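Local coordinates for protein dihydropteroate synthase (Anaplasma phagocytophilum, PDB 6UCZ) that probably catalyses the joining of a dihydropterin pyrophosphate to p-aminobenzoate to make dihydropteroate in folate synthesis, and here holds pterin-6-yl-methyl-monophosphate, at residues A[33-38]-A[274-279]. Sequence-based numbering, arbitrary orientation.
Sequences VGILNV and RVHDVK. With PMM (pterin-6-yl-methyl-monophosphate), chain C.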
# COMPACT_ATOMS: atom_id res chain seq x y z
N VAL A 33 7.26 4.25 -0.91
CA VAL A 33 6.20 4.10 -1.90
C VAL A 33 5.39 5.40 -1.87
O VAL A 33 4.57 5.62 -0.96
CB VAL A 33 5.33 2.88 -1.61
CG1 VAL A 33 4.23 2.72 -2.66
CG2 VAL A 33 6.20 1.63 -1.53
N GLY A 34 5.61 6.25 -2.86
CA GLY A 34 4.90 7.52 -2.93
C GLY A 34 3.50 7.35 -3.48
O GLY A 34 3.29 6.70 -4.51
N ILE A 35 2.53 7.97 -2.80
CA ILE A 35 1.12 7.83 -3.16
C ILE A 35 0.79 8.84 -4.26
O ILE A 35 1.03 10.04 -4.12
CB ILE A 35 0.22 8.04 -1.93
CG1 ILE A 35 0.46 6.94 -0.90
CG2 ILE A 35 -1.26 8.13 -2.34
CD1 ILE A 35 -0.14 7.27 0.48
N LEU A 36 0.21 8.34 -5.35
CA LEU A 36 -0.22 9.15 -6.47
C LEU A 36 -1.69 8.82 -6.71
O LEU A 36 -2.03 7.80 -7.33
CB LEU A 36 0.64 8.88 -7.71
CG LEU A 36 0.24 9.67 -8.95
CD1 LEU A 36 -0.02 11.12 -8.63
CD2 LEU A 36 1.33 9.56 -9.99
N ASN A 37 -2.57 9.67 -6.19
CA ASN A 37 -4.00 9.48 -6.32
C ASN A 37 -4.47 10.23 -7.56
O ASN A 37 -4.15 11.42 -7.73
CB ASN A 37 -4.70 10.00 -5.06
CG ASN A 37 -6.21 9.87 -5.11
OD1 ASN A 37 -6.88 10.54 -5.90
ND2 ASN A 37 -6.77 9.03 -4.24
N VAL A 38 -5.16 9.54 -8.46
CA VAL A 38 -5.68 10.18 -9.66
C VAL A 38 -7.21 10.23 -9.65
O VAL A 38 -7.82 10.48 -10.70
CB VAL A 38 -5.15 9.52 -10.95
CG1 VAL A 38 -3.63 9.63 -11.03
CG2 VAL A 38 -5.60 8.08 -11.06
N ARG A 274 4.09 3.25 2.53
CA ARG A 274 3.22 3.90 1.56
C ARG A 274 2.81 5.25 2.14
O ARG A 274 2.07 5.30 3.13
CB ARG A 274 2.02 3.00 1.26
CG ARG A 274 1.11 3.50 0.16
CD ARG A 274 -0.11 2.55 -0.05
NE ARG A 274 -0.98 3.10 -1.09
CZ ARG A 274 -1.93 4.01 -0.87
NH1 ARG A 274 -2.15 4.45 0.37
NH2 ARG A 274 -2.65 4.47 -1.88
N VAL A 275 3.32 6.33 1.56
CA VAL A 275 3.31 7.64 2.21
C VAL A 275 2.95 8.72 1.21
O VAL A 275 3.17 8.59 0.00
CB VAL A 275 4.69 7.96 2.86
CG1 VAL A 275 4.98 7.00 3.99
CG2 VAL A 275 5.81 7.95 1.78
N HIS A 276 2.40 9.82 1.74
CA HIS A 276 2.15 11.01 0.92
C HIS A 276 3.40 11.87 0.79
O HIS A 276 3.75 12.31 -0.31
CB HIS A 276 0.99 11.82 1.51
CG HIS A 276 -0.30 11.05 1.59
ND1 HIS A 276 -0.62 10.23 2.64
CD2 HIS A 276 -1.34 10.98 0.72
CE1 HIS A 276 -1.81 9.68 2.43
NE2 HIS A 276 -2.26 10.12 1.27
N ASP A 277 4.09 12.14 1.90
CA ASP A 277 5.25 13.03 1.90
C ASP A 277 6.52 12.20 1.79
O ASP A 277 7.01 11.65 2.79
CB ASP A 277 5.28 13.92 3.13
CG ASP A 277 6.33 15.00 3.02
OD1 ASP A 277 7.41 14.72 2.47
OD2 ASP A 277 6.06 16.14 3.45
N VAL A 278 7.08 12.16 0.58
CA VAL A 278 8.25 11.34 0.30
C VAL A 278 9.52 11.96 0.90
O VAL A 278 10.40 11.24 1.38
CB VAL A 278 8.36 11.14 -1.22
CG1 VAL A 278 9.77 10.82 -1.63
CG2 VAL A 278 7.35 10.06 -1.68
N LYS A 279 9.62 13.29 0.90
CA LYS A 279 10.78 13.97 1.49
C LYS A 279 10.92 13.65 2.97
O LYS A 279 11.99 13.24 3.44
CB LYS A 279 10.67 15.48 1.27
CG LYS A 279 11.94 16.27 1.63
CD LYS A 279 11.69 17.78 1.63
CE LYS A 279 12.88 18.54 2.23
NZ LYS A 279 12.61 20.01 2.38
N5 PMM C . -4.35 2.54 2.10
C6 PMM C . -5.10 3.14 1.17
C7 PMM C . -5.04 2.74 -0.16
N8 PMM C . -4.28 1.74 -0.61
N1 PMM C . -2.73 0.13 -0.14
C2 PMM C . -1.97 -0.52 0.73
N2 PMM C . -1.20 -1.53 0.33
N3 PMM C . -1.95 -0.21 2.07
C4 PMM C . -2.69 0.78 2.67
O4 PMM C . -2.63 0.98 3.88
C4A PMM C . -3.55 1.53 1.72
C8A PMM C . -3.54 1.14 0.33
C9 PMM C . -6.02 4.22 1.66
O10 PMM C . -5.25 5.37 2.04
PA PMM C . -5.25 6.74 1.18
O1P PMM C . -4.48 7.75 2.06
O2P PMM C . -6.69 7.23 1.09
O3P PMM C . -4.62 6.51 -0.16
O HOH W 1 1.69 12.03 -2.45
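Ile35 CG1 lies over one face of the Arg274 guanidinium, 3.7 Å from its plane, and the PMM pterin against the opposite, with PMM N8 3.3 Å above; the phosphate sits at the edge. There Arg274 NH1 donates to PMM O3P at 3.3 Å, and NH2 adds a weak bond to the same oxygen. The extended arginine chain, with CG anti to the backbone N (chi1 -174°), reaches the ligand, while salt bridges to Asp71 through NE and Asp114 through NH2 help fix the plane's rotation. The His276 ring has Ile35 over one face: CD1 makes a CH-pi contact 3.6 Å from the centroid, while PMM O1P lies at the ring's edge, in plane, and ND1 is hydrogen-bonded to Ser239. One aliphatic side chain backs two pocket residues. The backbones pair as parallel strands, Val275 N donating to Val33 O (2.9 Å) and Ile35 N to Val275 O (2.9 Å). Past the last bridge a water donates to Ile35 O and His276 O. This is the C-terminal mouth of a TIM barrel, as in other dihydropteroate synthases: strand 31-37 runs between strands 69-73 and 272-275, and Val278, opening helix 278-290, packs over Gly34 and against helix 52-64.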